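Local structure of insecticidal Delta-Endotoxin Cry8Ea1 (Bacillus Thuringiensis, 3EB7) at residues N166-N169 with R170-S173; Q184-R187 with T188-R192; T220-P223 with M224-M227; T265-S268 with T269-G273. The protein is a Bacillus thuringiensis toxin lethal to underground larvae of Holotrichia parallela, and probably acts, like other three-domain Cry toxins, by forming pores in gut-cell membranes. One frame throughout, in Å; residues are numbered along the deposited sequence.

Overall arrangement
Three of the four contacts belong to the N-terminal helical domain of a three-domain Cry toxin. Interactions 1 and 2 occupy the same long helix, 161-191, with centres about 27 Å apart. Interaction 3 lies in the loop that leaves the neighbouring helix, 198-220, and its centre is about 12 Å from that of interaction 1. Those two touch directly: Y168 OH is 2.7 Å from D226 OD2, and Q171 NE2 is 3.0 Å from Y225 O, both probable hydrogen bonds. Interaction 4 belongs to the next family region, on the short helix 263-270. Its nearest atoms are about 7 Å from interaction 2 and about 18 Å from interaction 3.

Interaction 1 of 4, residues N166-N169 with R170-S173; sequences NYYN and RQMS
Y168 and M172, one helical turn apart on 161-191, make a Met-aromatic contact. M172 CG sits over one face of the phenol ring, 3.8 Å above its plane and displaced toward the rim, while SD comes to 3.6 Å from Y168 CE1 along an oblique line. Y168 reaches this place because its CG is anti to the backbone N (chi1 -177°), and M172 then bends at its last torsion, bringing CE to 3.3 Å from N169 OD1. A second M172 conformer is modelled, so these contacts describe one of two states.

Among the polar side chains, R170, bent at chi2 and chi3, runs alongside Y167. Its NH2 lies near the ring plane at the edge, 3.3 Å from Y167 CE1, and the guanidinium is turned 52° from the ring. The same NH2 forms a salt bridge with D113 on helix 99-119. Q171 OE1 meets the Y168 ring obliquely at 4.0 Å from CD2, while its NE2 bonds to L144 O of helix 133-153.

Beneath the side chains run four backbone bonds of the alpha-helix, from R170 N to N166 O at 2.8 Å through to S173 N with N169 O.

D113 on R170 and D226 on Y168 probably fix these two polar ends, while the thioether of M172, modelled in two conformers, keeps some freedom beside the Y168 ring.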
# COMPACT_ATOMS: atom_id res chain seq x y z
N ASN A 166 -15.15 -5.14 27.08
CA ASN A 166 -13.94 -5.95 27.14
C ASN A 166 -13.42 -6.30 25.73
O ASN A 166 -12.22 -6.20 25.47
CB ASN A 166 -14.18 -7.23 27.93
CG ASN A 166 -14.28 -6.99 29.42
OD1 ASN A 166 -13.85 -5.94 29.93
ND2 ASN A 166 -14.88 -7.96 30.14
N TYR A 167 -14.35 -6.70 24.85
CA TYR A 167 -14.04 -7.03 23.46
C TYR A 167 -13.50 -5.81 22.73
O TYR A 167 -12.51 -5.91 22.01
CB TYR A 167 -15.28 -7.57 22.73
CG TYR A 167 -15.64 -9.02 23.02
CD1 TYR A 167 -14.67 -10.02 22.96
CD2 TYR A 167 -16.95 -9.38 23.35
CE1 TYR A 167 -14.97 -11.33 23.23
CE2 TYR A 167 -17.28 -10.72 23.64
CZ TYR A 167 -16.27 -11.69 23.56
OH TYR A 167 -16.54 -13.02 23.80
N TYR A 168 -14.13 -4.66 22.95
CA TYR A 168 -13.67 -3.42 22.38
C TYR A 168 -12.30 -2.98 22.91
O TYR A 168 -11.44 -2.55 22.15
CB TYR A 168 -14.70 -2.31 22.56
CG TYR A 168 -14.24 -1.03 21.88
CD1 TYR A 168 -13.69 0.02 22.63
CD2 TYR A 168 -14.30 -0.91 20.49
CE1 TYR A 168 -13.26 1.18 22.00
CE2 TYR A 168 -13.85 0.21 19.86
CZ TYR A 168 -13.33 1.27 20.63
OH TYR A 168 -12.90 2.41 19.99
N ASN A 169 -12.08 -3.11 24.22
CA ASN A 169 -10.78 -2.78 24.77
C ASN A 169 -9.72 -3.74 24.30
O ASN A 169 -8.60 -3.35 24.07
CB ASN A 169 -10.85 -2.71 26.32
CG ASN A 169 -11.69 -1.52 26.82
OD1 ASN A 169 -11.70 -0.46 26.20
ND2 ASN A 169 -12.43 -1.71 27.90
N ARG A 170 -10.05 -5.01 24.14
CA ARG A 170 -9.07 -5.94 23.61
C ARG A 170 -8.77 -5.62 22.14
O ARG A 170 -7.62 -5.69 21.72
CB ARG A 170 -9.54 -7.38 23.79
CG ARG A 170 -8.40 -8.42 23.71
CD ARG A 170 -8.71 -9.60 24.67
NE ARG A 170 -10.08 -10.08 24.51
CZ ARG A 170 -10.42 -11.04 23.64
NH1 ARG A 170 -9.49 -11.61 22.86
NH2 ARG A 170 -11.68 -11.43 23.55
N GLN A 171 -9.79 -5.27 21.37
CA GLN A 171 -9.58 -4.94 19.98
C GLN A 171 -8.62 -3.74 19.87
O GLN A 171 -7.72 -3.76 19.03
CB GLN A 171 -10.90 -4.69 19.24
CG GLN A 171 -10.72 -4.52 17.72
CD GLN A 171 -11.90 -3.88 17.02
OE1 GLN A 171 -12.48 -2.91 17.52
NE2 GLN A 171 -12.23 -4.39 15.87
N MET A 172 -8.77 -2.72 20.72
CA MET A 172 -7.83 -1.58 20.71
C MET A 172 -6.43 -1.99 21.09
O MET A 172 -5.45 -1.55 20.50
CB MET A 172 -8.29 -0.49 21.66
CG MET A 172 -9.59 0.16 21.27
SD MET A 172 -9.72 1.68 22.21
CE MET A 172 -9.85 1.03 23.90
N SER A 173 -6.33 -2.84 22.10
CA SER A 173 -5.03 -3.31 22.51
C SER A 173 -4.38 -4.14 21.39
O SER A 173 -3.17 -4.11 21.19
CB SER A 173 -5.16 -4.11 23.81
OG SER A 173 -3.98 -4.87 24.05

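Interaction 2 of 4, residues Q184-R187 with T188-R192; sequences QWYR and TGLDR
W185, T188 and R192 pack against one another at the C-terminal end of helix 161-191, a local alpha-helical contact in the N-terminal helical domain of the toxin. Its spacing is that of successive turns, with T188 three residues and R192 seven residues beyond the indole.

T188 and W185 lie side by side, T188 CG2 approaching the benzene part of the indole obliquely at 4.0 Å from CZ3. R192 runs back extended from CG to NE and sets NH2 at the indole edge, in the ring plane, 3.8 Å from CZ3. The guanidinium is turned 64° from the indole, and T188 CG2 sits over one face of the guanidinium, toward its rim. W185 and R192 both also touch V130 in a neighbouring loop.

On another flank, L190 CD2 lies alongside Y186, 3.9 Å from its OH. These two side chains pack against helix 198-220, Y186 on M211 and L190 on Y204. R187 is extended from CG to NE; its NH2 bonds to E466 O and its NE to H469 ND1, which ties the helix to a later part of the chain.

The backbone bonds are those of a regular alpha-helix, and the one from T188 N to Q184 O is almost straight at 177°. T188 OG1 is beside its own backbone N (chi1 -55°), which aims it back up the helix. There a water 2.6 Å from T188 OG1 accepts from Q184 NE2, also at 2.6 Å, and sits over one face of the W185 indole.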
# COMPACT_ATOMS: atom_id res chain seq x y z
N GLN A 184 7.63 -3.83 12.95
CA GLN A 184 8.92 -4.26 13.49
C GLN A 184 9.63 -5.37 12.71
O GLN A 184 10.78 -5.20 12.30
CB GLN A 184 8.80 -4.67 14.99
CG GLN A 184 10.11 -5.29 15.52
CD GLN A 184 9.97 -5.97 16.88
OE1 GLN A 184 9.05 -5.71 17.66
NE2 GLN A 184 10.92 -6.87 17.17
N TRP A 185 8.94 -6.50 12.51
CA TRP A 185 9.48 -7.63 11.76
C TRP A 185 9.57 -7.38 10.28
O TRP A 185 10.46 -7.92 9.64
CB TRP A 185 8.72 -8.91 12.09
CG TRP A 185 9.01 -9.26 13.54
CD1 TRP A 185 8.19 -9.05 14.60
CD2 TRP A 185 10.24 -9.78 14.08
NE1 TRP A 185 8.79 -9.46 15.77
CE2 TRP A 185 10.06 -9.90 15.49
CE3 TRP A 185 11.47 -10.17 13.52
CZ2 TRP A 185 11.06 -10.42 16.36
CZ3 TRP A 185 12.49 -10.68 14.41
CH2 TRP A 185 12.26 -10.80 15.80
N TYR A 186 8.72 -6.50 9.74
CA TYR A 186 8.95 -6.00 8.37
C TYR A 186 10.31 -5.29 8.28
O TYR A 186 11.07 -5.57 7.37
CB TYR A 186 7.82 -5.07 7.89
CG TYR A 186 8.17 -4.38 6.58
CD1 TYR A 186 7.80 -4.95 5.34
CD2 TYR A 186 8.86 -3.16 6.57
CE1 TYR A 186 8.14 -4.31 4.10
CE2 TYR A 186 9.20 -2.52 5.39
CZ TYR A 186 8.85 -3.10 4.15
OH TYR A 186 9.18 -2.40 2.98
N ARG A 187 10.61 -4.38 9.22
CA ARG A 187 11.89 -3.66 9.24
C ARG A 187 13.08 -4.59 9.42
O ARG A 187 14.03 -4.51 8.67
CB ARG A 187 11.88 -2.52 10.29
CG ARG A 187 10.88 -1.36 9.91
CD ARG A 187 10.70 -0.35 11.05
NE ARG A 187 9.93 0.83 10.63
CZ ARG A 187 9.45 1.75 11.48
NH1 ARG A 187 9.63 1.61 12.78
NH2 ARG A 187 8.73 2.76 11.02
N THR A 188 13.06 -5.44 10.43
CA THR A 188 14.09 -6.46 10.66
C THR A 188 14.27 -7.36 9.42
O THR A 188 15.39 -7.53 8.94
CB THR A 188 13.74 -7.33 11.89
OG1 THR A 188 13.52 -6.47 13.02
CG2 THR A 188 14.84 -8.33 12.21
N GLY A 189 13.18 -7.90 8.87
CA GLY A 189 13.28 -8.71 7.66
C GLY A 189 14.02 -8.03 6.54
O GLY A 189 14.91 -8.61 5.90
N LEU A 190 13.67 -6.78 6.28
CA LEU A 190 14.26 -6.03 5.19
C LEU A 190 15.72 -5.71 5.51
O LEU A 190 16.59 -5.81 4.64
CB LEU A 190 13.42 -4.76 4.95
CG LEU A 190 13.74 -3.87 3.77
CD1 LEU A 190 13.47 -4.61 2.42
CD2 LEU A 190 12.95 -2.54 3.86
N ASP A 191 16.01 -5.33 6.74
CA ASP A 191 17.38 -4.98 7.14
C ASP A 191 18.37 -6.14 7.01
O ASP A 191 19.50 -5.96 6.58
CB ASP A 191 17.40 -4.45 8.57
CG ASP A 191 18.82 -4.23 9.08
OD1 ASP A 191 19.28 -4.99 10.00
OD2 ASP A 191 19.48 -3.32 8.52
N ARG A 192 17.92 -7.34 7.36
CA ARG A 192 18.71 -8.56 7.17
C ARG A 192 19.06 -8.85 5.72
O ARG A 192 19.97 -9.65 5.43
CB ARG A 192 17.95 -9.73 7.74
CG ARG A 192 17.90 -9.69 9.23
CD ARG A 192 17.09 -10.88 9.73
NE ARG A 192 16.95 -10.83 11.17
CZ ARG A 192 16.08 -11.55 11.88
NH1 ARG A 192 15.23 -12.39 11.28
NH2 ARG A 192 16.07 -11.40 13.20
O HOH W 1 12.93 -7.14 15.48

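Interaction 3 of 4, residues T220-P223 with M224-M227; sequences TLFP and MYDM
M224 N donates to L221 O at 3.0 Å, the first of three consecutive bonds that each span three residues. Y225 N to F222 O and D226 N to P223 O, the latter at 3.2 Å, complete a short 3-10 turn in the loop between helix 198-220 and strand 234-235. In all three the donor stands above the carbonyl plane, by 44° in the first, and none uses a lone pair directly.

The Y225 ring folds back over this turn. L221 O lies 3.8 Å above one face, displaced toward the rim, and F222 CA is over the same face. Y225 CE1 also reaches F222 CD2 at 3.7 Å, where the two side chains cross on a slant. Beyond the pair, F222 rests on I175 and Y178 of helix 161-191, Y225 touches I17 of helix 2-20, and Y225 OH bonds to N141.

M224 curls beneath its own turn. Bends at chi2 (68°) and chi3 (86°) bring SD to 4.0 Å from P223 CB and carry CE to 3.6 Å from T220 O, with L221 CD2 a little farther off. P223 has no N-H to give to an earlier carbonyl, which suits a stretch where alpha-helical bonding gives way to the tighter turn.

D226 leaves the turn with CB 3.2 Å from P223 O. Its buried carboxylate has T229 OG1 on OD1, while OD2 has a weak bond from R228 N besides its partner Y168; several polar groups around it would probably stabilise a negative charge inside the domain.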
# COMPACT_ATOMS: atom_id res chain seq x y z
N THR A 220 -2.30 -1.50 7.56
CA THR A 220 -2.70 -0.09 7.45
C THR A 220 -4.21 0.08 7.69
O THR A 220 -4.66 1.11 8.20
CB THR A 220 -2.30 0.52 6.05
OG1 THR A 220 -0.90 0.35 5.84
CG2 THR A 220 -2.59 2.01 5.96
N LEU A 221 -5.00 -0.94 7.35
CA LEU A 221 -6.46 -0.84 7.44
C LEU A 221 -7.00 -1.18 8.84
O LEU A 221 -8.18 -0.91 9.14
CB LEU A 221 -7.12 -1.70 6.35
CG LEU A 221 -6.65 -1.48 4.90
CD1 LEU A 221 -7.28 -2.49 3.99
CD2 LEU A 221 -7.05 -0.08 4.43
N PHE A 222 -6.14 -1.77 9.69
CA PHE A 222 -6.54 -2.23 11.04
C PHE A 222 -7.31 -1.20 11.88
O PHE A 222 -8.27 -1.57 12.56
CB PHE A 222 -5.34 -2.76 11.85
CG PHE A 222 -4.80 -4.10 11.37
CD1 PHE A 222 -3.61 -4.60 11.91
CD2 PHE A 222 -5.48 -4.86 10.40
CE1 PHE A 222 -3.09 -5.80 11.50
CE2 PHE A 222 -4.97 -6.09 9.99
CZ PHE A 222 -3.76 -6.55 10.53
N PRO A 223 -6.88 0.09 11.86
CA PRO A 223 -7.62 1.10 12.67
C PRO A 223 -9.06 1.31 12.26
O PRO A 223 -9.90 1.73 13.08
CB PRO A 223 -6.81 2.40 12.44
CG PRO A 223 -5.43 1.91 11.99
CD PRO A 223 -5.70 0.68 11.19
N MET A 224 -9.37 1.06 10.99
CA MET A 224 -10.73 1.29 10.51
C MET A 224 -11.66 0.14 10.88
O MET A 224 -12.86 0.17 10.52
CB MET A 224 -10.76 1.61 9.02
CG MET A 224 -10.32 3.03 8.64
SD MET A 224 -8.54 3.30 8.93
CE MET A 224 -7.82 2.70 7.40
N TYR A 225 -11.14 -0.87 11.59
CA TYR A 225 -12.02 -1.92 12.15
C TYR A 225 -12.60 -1.52 13.49
O TYR A 225 -13.41 -2.25 14.06
CB TYR A 225 -11.30 -3.24 12.32
CG TYR A 225 -10.71 -3.82 11.07
CD1 TYR A 225 -9.70 -4.79 11.15
CD2 TYR A 225 -11.14 -3.37 9.78
CE1 TYR A 225 -9.14 -5.33 10.02
CE2 TYR A 225 -10.58 -3.90 8.62
CZ TYR A 225 -9.57 -4.88 8.76
OH TYR A 225 -9.02 -5.41 7.64
N ASP A 226 -12.18 -0.36 13.99
CA ASP A 226 -12.74 0.29 15.16
C ASP A 226 -14.05 0.98 14.76
O ASP A 226 -14.05 2.00 14.06
CB ASP A 226 -11.73 1.30 15.69
CG ASP A 226 -12.20 2.06 16.91
OD1 ASP A 226 -11.39 2.85 17.37
OD2 ASP A 226 -13.34 1.89 17.41
N MET A 227 -15.16 0.41 15.20
CA MET A 227 -16.46 0.91 14.77
C MET A 227 -16.98 2.10 15.60
O MET A 227 -17.94 2.74 15.19
CB MET A 227 -17.49 -0.22 14.64
CG MET A 227 -17.11 -1.26 13.54
SD MET A 227 -16.90 -0.73 11.77
CE MET A 227 -15.36 0.14 11.68

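Interaction 4 of 4, residues T265-S268 with T269-G273; sequences TLES and TFIRG
T269 turns its hydroxyl back along helix 263-270, and OG1 donates to T265 O at 2.6 Å. With chi1 at -46° the oxygen lies beside the residue's own N, aimed at the preceding turn. The two threonine side chains lie alongside each other and point the same way.

L266 serves the contact with both its carbonyl and its side chain. Its O accepts two backbone donors: F270 N at 2.7 Å, tilted a little from the carbonyl plane, and T269 N at 3.2 Å, well above it. The leucine side chain meanwhile lies beside the F270 ring, CD2 being 3.9 Å from CE1. Both residues pack on W201 of helix 198-220 and on I422 of strand 414-422, and so join this helix to the helical domain and to a beta strand.

I271 is where the chain opens into an extended conformation. Its CB comes to 3.3 Å from E267 O, and CG1 packs across the E267 carboxylate, 3.9 Å from OE1. That carboxylate is held by W201 NE1 and by a salt bridge to R208, both on helix 198-220. A water bridges the helix exit, donating to S268 O at 2.7 Å and to I271 O at 2.5 Å.

As the regular bonding ends, the T269 hydroxyl serves T265 O and a water serves S268 O and I271 O, while E267, with the aliphatic I271 against it, probably keeps its charge by pairing with R208 across the domain boundary.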
# COMPACT_ATOMS: atom_id res chain seq x y z
N THR A 265 24.52 2.43 -4.36
CA THR A 265 24.33 3.22 -5.58
C THR A 265 22.93 2.97 -6.19
O THR A 265 22.27 3.90 -6.62
CB THR A 265 25.41 2.87 -6.60
OG1 THR A 265 26.70 2.95 -5.98
CG2 THR A 265 25.35 3.77 -7.81
N LEU A 266 22.48 1.71 -6.22
CA LEU A 266 21.13 1.38 -6.71
C LEU A 266 20.01 1.96 -5.84
O LEU A 266 19.04 2.50 -6.37
CB LEU A 266 20.93 -0.14 -6.87
CG LEU A 266 21.83 -0.82 -7.90
CD1 LEU A 266 21.29 -2.20 -8.19
CD2 LEU A 266 21.93 0.02 -9.25
N GLU A 267 20.14 1.84 -4.53
CA GLU A 267 19.13 2.34 -3.62
C GLU A 267 18.97 3.87 -3.76
O GLU A 267 17.87 4.39 -3.79
CB GLU A 267 19.43 1.95 -2.16
CG GLU A 267 18.35 2.35 -1.15
CD GLU A 267 17.01 1.54 -1.27
OE1 GLU A 267 16.93 0.53 -2.00
OE2 GLU A 267 16.02 1.92 -0.60
N SER A 268 20.07 4.57 -3.92
CA SER A 268 20.00 6.02 -4.08
C SER A 268 19.67 6.49 -5.53
O SER A 268 19.32 7.65 -5.75
CB SER A 268 21.26 6.67 -3.48
OG SER A 268 22.21 6.83 -4.50
N THR A 269 19.70 5.58 -6.50
CA THR A 269 19.39 5.93 -7.89
C THR A 269 18.04 5.37 -8.40
O THR A 269 17.30 6.09 -9.09
CB THR A 269 20.51 5.48 -8.85
OG1 THR A 269 21.80 5.84 -8.33
CG2 THR A 269 20.34 6.08 -10.20
N PHE A 270 17.73 4.10 -8.09
CA PHE A 270 16.47 3.49 -8.52
C PHE A 270 15.22 4.01 -7.78
O PHE A 270 14.12 4.02 -8.34
CB PHE A 270 16.51 1.99 -8.35
CG PHE A 270 17.13 1.25 -9.50
CD1 PHE A 270 17.67 -0.01 -9.30
CD2 PHE A 270 17.17 1.80 -10.78
CE1 PHE A 270 18.22 -0.74 -10.35
CE2 PHE A 270 17.71 1.07 -11.86
CZ PHE A 270 18.23 -0.19 -11.65
N ILE A 271 15.42 4.42 -6.52
CA ILE A 271 14.39 4.86 -5.63
C ILE A 271 14.40 6.40 -5.62
O ILE A 271 15.44 7.03 -5.50
CB ILE A 271 14.60 4.28 -4.18
CG1 ILE A 271 14.71 2.75 -4.23
CG2 ILE A 271 13.46 4.67 -3.19
CD1 ILE A 271 13.57 2.06 -4.96
N ARG A 272 13.21 6.97 -5.78
CA ARG A 272 13.02 8.40 -5.86
C ARG A 272 13.27 8.98 -4.49
O ARG A 272 12.80 8.43 -3.50
CB ARG A 272 11.56 8.71 -6.24
CG ARG A 272 11.25 8.56 -7.70
CD ARG A 272 10.42 9.78 -8.15
NE ARG A 272 9.04 9.41 -8.12
CZ ARG A 272 8.01 10.23 -8.29
NH1 ARG A 272 8.17 11.54 -8.49
NH2 ARG A 272 6.80 9.71 -8.26
N GLY A 273 13.94 10.13 -4.45
CA GLY A 273 13.76 11.02 -3.32
C GLY A 273 12.30 11.14 -2.86
O GLY A 273 11.35 10.97 -3.64
O HOH W 2 16.98 8.95 -5.87